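Local coordinates for protein NOVP (Streptomyces caeruleus, PDB 2WK1) that methylates the 4-hydroxyl of the noviose sugar using S-adenosyl-L-methionine, the penultimate step in biosynthesis of the antibiotic novobiocin, at residues W116-R129 / V177-V191. Residues are numbered along the deposited sequence; the frame is centred on the assembly and turned at random. Where two conformers were deposited one is given.
With SAH (S-adenosyl-L-homocysteine), chain B.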
loop_
_atom_site.group_PDB
_atom_site.type_symbol
_atom_site.label_atom_id
_atom_site.label_comp_id
_atom_site.label_asym_id
_atom_site.label_seq_id
_atom_site.Cartn_x
_atom_site.Cartn_y
_atom_site.Cartn_z
ATOM N N TRP A 116 0.687 -18.364 -4.007
ATOM C CA TRP A 116 -0.125 -17.583 -4.959
ATOM C C TRP A 116 0.661 -16.355 -5.432
ATOM O O TRP A 116 1.759 -16.530 -5.975
ATOM C CB TRP A 116 -1.495 -17.241 -4.350
ATOM C CG TRP A 116 -2.486 -16.714 -5.312
ATOM C CD1 TRP A 116 -2.842 -17.286 -6.496
ATOM C CD2 TRP A 116 -3.362 -15.587 -5.131
ATOM N NE1 TRP A 116 -3.850 -16.570 -7.091
ATOM C CE2 TRP A 116 -4.191 -15.518 -6.284
ATOM C CE3 TRP A 116 -3.499 -14.603 -4.141
ATOM C CZ2 TRP A 116 -5.158 -14.534 -6.439
ATOM C CZ3 TRP A 116 -4.480 -13.640 -4.300
ATOM C CH2 TRP A 116 -5.286 -13.604 -5.444
ATOM N N ARG A 117 0.131 -15.139 -5.281
ATOM C CA ARG A 117 0.827 -13.938 -5.731
ATOM C C ARG A 117 1.989 -13.509 -4.840
ATOM O O ARG A 117 2.736 -12.597 -5.195
ATOM C CB ARG A 117 -0.161 -12.792 -5.903
ATOM C CG ARG A 117 -1.187 -13.037 -7.022
ATOM C CD ARG A 117 -2.252 -11.957 -6.990
ATOM N NE ARG A 117 -3.183 -12.098 -8.106
ATOM C CZ ARG A 117 -4.396 -11.556 -8.136
ATOM N NH1 ARG A 117 -4.821 -10.806 -7.153
ATOM N NH2 ARG A 117 -5.199 -11.776 -9.161
ATOM N N GLY A 118 2.151 -14.182 -3.700
ATOM C CA GLY A 118 3.303 -13.998 -2.848
ATOM C C GLY A 118 3.136 -13.138 -1.630
ATOM O O GLY A 118 4.086 -12.983 -0.865
ATOM N N GLY A 119 1.939 -12.609 -1.396
ATOM C CA GLY A 119 1.769 -11.617 -0.350
ATOM C C GLY A 119 2.106 -12.036 1.065
ATOM O O GLY A 119 2.621 -11.233 1.841
ATOM N N ALA A 120 1.788 -13.266 1.443
ATOM C CA ALA A 120 2.133 -13.731 2.802
ATOM C C ALA A 120 3.648 -13.786 2.998
ATOM O O ALA A 120 4.171 -13.412 4.057
ATOM C CB ALA A 120 1.506 -15.096 3.082
ATOM N N CYS A 121 4.361 -14.215 1.961
ATOM C CA CYS A 121 5.807 -14.251 1.995
ATOM C C CYS A 121 6.430 -12.861 1.939
ATOM O O CYS A 121 7.454 -12.622 2.587
ATOM C CB CYS A 121 6.386 -15.107 0.885
ATOM S SG CYS A 121 5.994 -16.819 0.982
ATOM N N ILE A 122 5.812 -11.930 1.213
ATOM C CA ILE A 122 6.258 -10.543 1.231
ATOM C C ILE A 122 6.129 -9.999 2.631
ATOM O O ILE A 122 7.036 -9.324 3.105
ATOM C CB ILE A 122 5.476 -9.709 0.187
ATOM C CG1 ILE A 122 5.828 -10.165 -1.230
ATOM C CG2 ILE A 122 5.737 -8.208 0.358
ATOM C CD1 ILE A 122 4.878 -9.659 -2.314
ATOM N N LEU A 123 5.011 -10.252 3.308
ATOM C CA LEU A 123 4.903 -9.827 4.692
ATOM C C LEU A 123 6.015 -10.393 5.567
ATOM O O LEU A 123 6.618 -9.662 6.359
ATOM C CB LEU A 123 3.521 -10.177 5.280
ATOM C CG LEU A 123 3.338 -9.733 6.756
ATOM C CD1 LEU A 123 3.430 -8.248 6.940
ATOM C CD2 LEU A 123 2.027 -10.261 7.349
ATOM N N MET A 124 6.278 -11.687 5.448
ATOM C CA MET A 124 7.356 -12.286 6.242
ATOM C C MET A 124 8.670 -11.546 6.022
ATOM O O MET A 124 9.387 -11.242 6.971
ATOM C CB MET A 124 7.500 -13.753 5.886
ATOM C CG MET A 124 6.327 -14.600 6.309
ATOM S SD MET A 124 6.637 -16.361 5.830
ATOM C CE MET A 124 5.138 -17.127 6.486
ATOM N N ARG A 125 9.015 -11.266 4.764
ATOM C CA ARG A 125 10.248 -10.552 4.506
ATOM C C ARG A 125 10.205 -9.134 5.055
ATOM O O ARG A 125 11.200 -8.638 5.573
ATOM C CB ARG A 125 10.563 -10.530 3.005
ATOM C CG ARG A 125 11.828 -9.774 2.627
ATOM C CD ARG A 125 13.073 -10.409 3.162
ATOM N NE ARG A 125 14.292 -9.595 3.054
ATOM C CZ ARG A 125 14.771 -8.824 4.019
ATOM N NH1 ARG A 125 14.118 -8.676 5.141
ATOM N NH2 ARG A 125 15.951 -8.242 3.880
ATOM N N GLY A 126 9.052 -8.483 4.951
ATOM C CA GLY A 126 8.895 -7.144 5.514
ATOM C C GLY A 126 9.046 -7.085 7.016
ATOM O O GLY A 126 9.596 -6.125 7.525
ATOM N N ILE A 127 8.567 -8.098 7.730
ATOM C CA ILE A 127 8.709 -8.124 9.181
ATOM C C ILE A 127 10.196 -8.227 9.521
ATOM O O ILE A 127 10.686 -7.537 10.413
ATOM C CB ILE A 127 7.910 -9.270 9.798
ATOM C CG1 ILE A 127 6.405 -9.126 9.545
ATOM C CG2 ILE A 127 8.193 -9.332 11.292
ATOM C CD1 ILE A 127 5.648 -10.454 9.674
ATOM N N LEU A 128 10.922 -9.082 8.802
ATOM C CA LEU A 128 12.362 -9.176 9.027
ATOM C C LEU A 128 13.018 -7.802 8.796
ATOM O O LEU A 128 13.862 -7.362 9.572
ATOM C CB LEU A 128 13.015 -10.224 8.140
ATOM C CG LEU A 128 12.566 -11.674 8.367
ATOM C CD1 LEU A 128 13.306 -12.610 7.415
ATOM C CD2 LEU A 128 12.740 -12.150 9.819
ATOM N N ARG A 129 12.644 -7.128 7.723
ATOM C CA ARG A 129 13.206 -5.813 7.404
ATOM C C ARG A 129 12.898 -4.790 8.492
ATOM O O ARG A 129 13.779 -4.012 8.897
ATOM C CB ARG A 129 12.686 -5.348 6.041
ATOM C CG ARG A 129 13.232 -4.012 5.544
ATOM C CD ARG A 129 14.362 -4.189 4.605
ATOM N NE ARG A 129 14.816 -2.914 4.061
ATOM C CZ ARG A 129 15.614 -2.055 4.691
ATOM N NH1 ARG A 129 16.035 -2.286 5.923
ATOM N NH2 ARG A 129 15.973 -0.925 4.081
ATOM N N VAL A 177 5.606 -13.404 -9.092
ATOM C CA VAL A 177 5.884 -13.322 -7.654
ATOM C C VAL A 177 7.136 -12.494 -7.375
ATOM O O VAL A 177 7.152 -11.653 -6.486
ATOM C CB VAL A 177 5.925 -14.710 -7.012
ATOM C CG1 VAL A 177 6.351 -14.620 -5.538
ATOM C CG2 VAL A 177 4.576 -15.437 -7.172
ATOM N N ARG A 178 8.203 -12.748 -8.140
ATOM C CA ARG A 178 9.403 -11.948 -8.006
ATOM C C ARG A 178 9.152 -10.450 -8.230
ATOM O O ARG A 178 9.681 -9.607 -7.500
ATOM C CB ARG A 178 10.503 -12.460 -8.934
ATOM C CG ARG A 178 11.112 -13.753 -8.455
ATOM C CD ARG A 178 12.066 -14.322 -9.511
ATOM N NE ARG A 178 12.752 -15.452 -8.931
ATOM C CZ ARG A 178 13.868 -15.379 -8.235
ATOM N NH1 ARG A 178 14.486 -14.225 -8.097
ATOM N NH2 ARG A 178 14.379 -16.494 -7.734
ATOM N N ARG A 179 8.398 -10.139 -9.279
ATOM C CA ARG A 179 8.054 -8.762 -9.542
ATOM C C ARG A 179 7.296 -8.155 -8.358
ATOM O O ARG A 179 7.527 -7.009 -7.990
ATOM C CB ARG A 179 7.223 -8.630 -10.827
ATOM C CG ARG A 179 6.889 -7.203 -11.209
ATOM N N ASN A 180 6.383 -8.917 -7.776
ATOM C CA ASN A 180 5.627 -8.415 -6.629
ATOM C C ASN A 180 6.559 -8.102 -5.454
ATOM O O ASN A 180 6.434 -7.045 -4.820
ATOM C CB ASN A 180 4.528 -9.394 -6.242
ATOM C CG ASN A 180 3.415 -9.434 -7.259
ATOM O OD1 ASN A 180 3.286 -8.517 -8.089
ATOM N ND2 ASN A 180 2.606 -10.479 -7.221
ATOM N N PHE A 181 7.525 -8.979 -5.163
ATOM C CA PHE A 181 8.516 -8.664 -4.131
ATOM C C PHE A 181 9.276 -7.372 -4.481
ATOM O O PHE A 181 9.515 -6.515 -3.621
ATOM C CB PHE A 181 9.542 -9.791 -3.961
ATOM C CG PHE A 181 9.157 -10.855 -2.979
ATOM C CD1 PHE A 181 8.397 -11.944 -3.356
ATOM C CD2 PHE A 181 9.606 -10.794 -1.662
ATOM C CE1 PHE A 181 8.067 -12.921 -2.453
ATOM C CE2 PHE A 181 9.266 -11.777 -0.751
ATOM C CZ PHE A 181 8.527 -12.841 -1.137
ATOM N N ARG A 182 9.681 -7.248 -5.748
ATOM C CA ARG A 182 10.415 -6.064 -6.172
ATOM C C ARG A 182 9.596 -4.788 -6.015
ATOM O O ARG A 182 10.152 -3.738 -5.659
ATOM C CB ARG A 182 10.877 -6.223 -7.609
ATOM C CG ARG A 182 11.828 -5.112 -8.030
ATOM C CD ARG A 182 12.774 -5.512 -9.111
ATOM N NE ARG A 182 12.096 -6.019 -10.285
ATOM C CZ ARG A 182 12.490 -5.761 -11.540
ATOM N NH1 ARG A 182 13.542 -4.973 -11.778
ATOM N NH2 ARG A 182 11.809 -6.266 -12.560
ATOM N N ASN A 183 8.275 -4.884 -6.219
ATOM C CA ASN A 183 7.382 -3.728 -6.082
ATOM C C ASN A 183 7.419 -3.137 -4.671
ATOM O O ASN A 183 7.161 -1.948 -4.470
ATOM C CB ASN A 183 5.928 -4.087 -6.424
ATOM C CG ASN A 183 5.677 -4.302 -7.901
ATOM O OD1 ASN A 183 6.517 -4.047 -8.746
ATOM N ND2 ASN A 183 4.495 -4.818 -8.206
ATOM N N TYR A 184 7.669 -3.996 -3.682
ATOM C CA TYR A 184 7.795 -3.563 -2.271
ATOM C C TYR A 184 9.244 -3.290 -1.883
ATOM O O TYR A 184 9.524 -2.988 -0.729
ATOM C CB TYR A 184 7.250 -4.651 -1.315
ATOM C CG TYR A 184 5.746 -4.834 -1.353
ATOM C CD1 TYR A 184 5.142 -5.612 -2.329
ATOM C CD2 TYR A 184 4.925 -4.211 -0.428
ATOM C CE1 TYR A 184 3.789 -5.779 -2.371
ATOM C CE2 TYR A 184 3.558 -4.379 -0.448
ATOM C CZ TYR A 184 2.983 -5.150 -1.430
ATOM O OH TYR A 184 1.606 -5.271 -1.438
ATOM N N ASP A 185 10.167 -3.421 -2.844
ATOM C CA ASP A 185 11.572 -3.327 -2.561
ATOM C C ASP A 185 12.075 -4.342 -1.585
ATOM O O ASP A 185 12.935 -4.042 -0.738
ATOM C CB ASP A 185 12.110 -1.649 -1.993
ATOM C CG ASP A 185 13.662 -1.623 -2.447
ATOM O OD1 ASP A 185 13.753 -0.638 -1.976
ATOM O OD2 ASP A 185 14.244 -2.467 -3.035
ATOM N N LEU A 186 11.550 -5.549 -1.700
ATOM C CA LEU A 186 11.902 -6.620 -0.790
ATOM C C LEU A 186 12.482 -7.854 -1.484
ATOM O O LEU A 186 12.607 -8.917 -0.859
ATOM C CB LEU A 186 10.694 -7.000 0.081
ATOM C CG LEU A 186 10.259 -5.949 1.106
ATOM C CD1 LEU A 186 8.904 -6.326 1.729
ATOM C CD2 LEU A 186 11.297 -5.776 2.175
ATOM N N LEU A 187 12.849 -7.744 -2.759
ATOM C CA LEU A 187 13.486 -8.874 -3.438
ATOM C C LEU A 187 14.983 -8.785 -3.225
ATOM O O LEU A 187 15.677 -8.037 -3.910
ATOM C CB LEU A 187 13.132 -8.906 -4.925
ATOM C CG LEU A 187 13.604 -10.160 -5.679
ATOM C CD1 LEU A 187 12.895 -11.430 -5.188
ATOM C CD2 LEU A 187 13.392 -9.958 -7.199
ATOM N N ASP A 188 15.498 -9.519 -2.257
ATOM C CA ASP A 188 16.934 -9.457 -1.952
ATOM C C ASP A 188 17.447 -10.823 -1.541
ATOM O O ASP A 188 16.770 -11.842 -1.706
ATOM C CB ASP A 188 17.227 -8.379 -0.890
ATOM C CG ASP A 188 16.832 -8.790 0.525
ATOM O OD1 ASP A 188 16.136 -9.798 0.747
ATOM O OD2 ASP A 188 17.241 -8.068 1.484
ATOM N N GLU A 189 18.645 -10.867 -0.976
ATOM C CA GLU A 189 19.270 -12.127 -0.667
ATOM C C GLU A 189 18.582 -12.955 0.397
ATOM O O GLU A 189 18.826 -14.146 0.489
ATOM C CB GLU A 189 20.750 -11.947 -0.333
ATOM C CG GLU A 189 21.033 -11.132 0.879
ATOM C CD GLU A 189 21.078 -9.607 0.635
ATOM O OE1 GLU A 189 20.662 -9.073 -0.454
ATOM O OE2 GLU A 189 21.544 -8.928 1.591
ATOM N N GLN A 190 17.712 -12.331 1.193
ATOM C CA GLN A 190 17.014 -13.061 2.261
ATOM C C GLN A 190 15.690 -13.659 1.792
ATOM O O GLN A 190 14.917 -14.099 2.624
ATOM C CB GLN A 190 16.824 -12.159 3.485
ATOM C CG GLN A 190 18.110 -11.880 4.215
ATOM C CD GLN A 190 17.957 -10.904 5.347
ATOM O OE1 GLN A 190 18.544 -9.796 5.323
ATOM N NE2 GLN A 190 17.170 -11.289 6.359
ATOM N N VAL A 191 15.419 -13.651 0.493
ATOM C CA VAL A 191 14.283 -14.334 -0.091
ATOM C C VAL A 191 14.818 -15.421 -0.993
ATOM O O VAL A 191 15.651 -15.146 -1.883
ATOM C CB VAL A 191 13.360 -13.380 -0.902
ATOM C CG1 VAL A 191 12.144 -14.139 -1.407
ATOM C CG2 VAL A 191 12.953 -12.166 -0.057
HETATM N N SAH B . -0.765 -18.262 0.691
HETATM C CA SAH B . -1.363 -17.638 -0.538
HETATM C CB SAH B . -2.482 -18.525 -1.085
HETATM C CG SAH B . -2.004 -19.882 -1.583
HETATM S SD SAH B . -3.087 -20.538 -2.859
HETATM C C SAH B . -1.764 -16.214 -0.268
HETATM O O SAH B . -2.615 -15.665 -0.977
HETATM O OXT SAH B . -1.169 -15.585 0.597
HETATM C "C5'" SAH B . -2.499 -22.237 -2.984
HETATM C "C4'" SAH B . -1.083 -22.329 -3.595
HETATM O "O4'" SAH B . -0.568 -23.659 -3.341
HETATM C "C3'" SAH B . -1.011 -22.079 -5.101
HETATM O "O3'" SAH B . -0.077 -21.034 -5.430
HETATM C "C2'" SAH B . -0.576 -23.452 -5.657
HETATM O "O2'" SAH B . 0.243 -23.400 -6.827
HETATM C "C1'" SAH B . 0.187 -24.077 -4.484
HETATM N N9 SAH B . 0.216 -25.539 -4.403
HETATM C C8 SAH B . -0.782 -26.314 -3.905
HETATM N N7 SAH B . -0.394 -27.611 -3.844
HETATM C C5 SAH B . 0.887 -27.652 -4.289
HETATM C C6 SAH B . 1.891 -28.677 -4.427
HETATM N N6 SAH B . 1.608 -29.930 -4.115
HETATM N N1 SAH B . 3.099 -28.321 -4.876
HETATM C C2 SAH B . 3.409 -27.042 -5.155
HETATM N N3 SAH B . 2.545 -26.025 -5.060
HETATM C C4 SAH B . 1.302 -26.299 -4.610
HETATM O O HOH W 1 12.823 -2.386 1.829
#
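I122 drives its two branches into the hollow between F181 and Y184, a clear case of how a helix interlocks with its neighbour and the loop that follows on a Rossmann-like methyltransferase sheet. Helix 119-130 follows strand 109-113 and the S-adenosyl-L-methionine-binding turn ending at W116; the axes of 119-129 and 177-183 approach to 10.1 Å and cross at -38°. With CG1 of I122 beside the backbone N (chi1 -67°) and CG2 anti to it, the branches part into two CH-pi contacts: CG1 sits 3.5 Å from the F181 ring centroid, almost exactly on the normal, while CG2 lies over one face of Y184, toward its rim. V191 CG1 closes the opposite face of F181, and C121 CB abuts the ring edge. L186 CD1 fills the shallow groove over G126, 3.9 Å from its CA. Side-chain-less G118 likewise leaves room for V177 CG1, and N180 ND2 ties down this entry turn by a nearly straight hydrogen bond to a lone pair of R117 O (2.9 Å). R125 bends between CB and CG, laying its guanidinium against the Q190 amide, whose NE2 is hydrogen-bonded to R136 O and V133 O, and grips D188 side-on in a salt bridge: NE meets OD1 at 3.0 Å and NH2 meets OD2 at 2.7 Å.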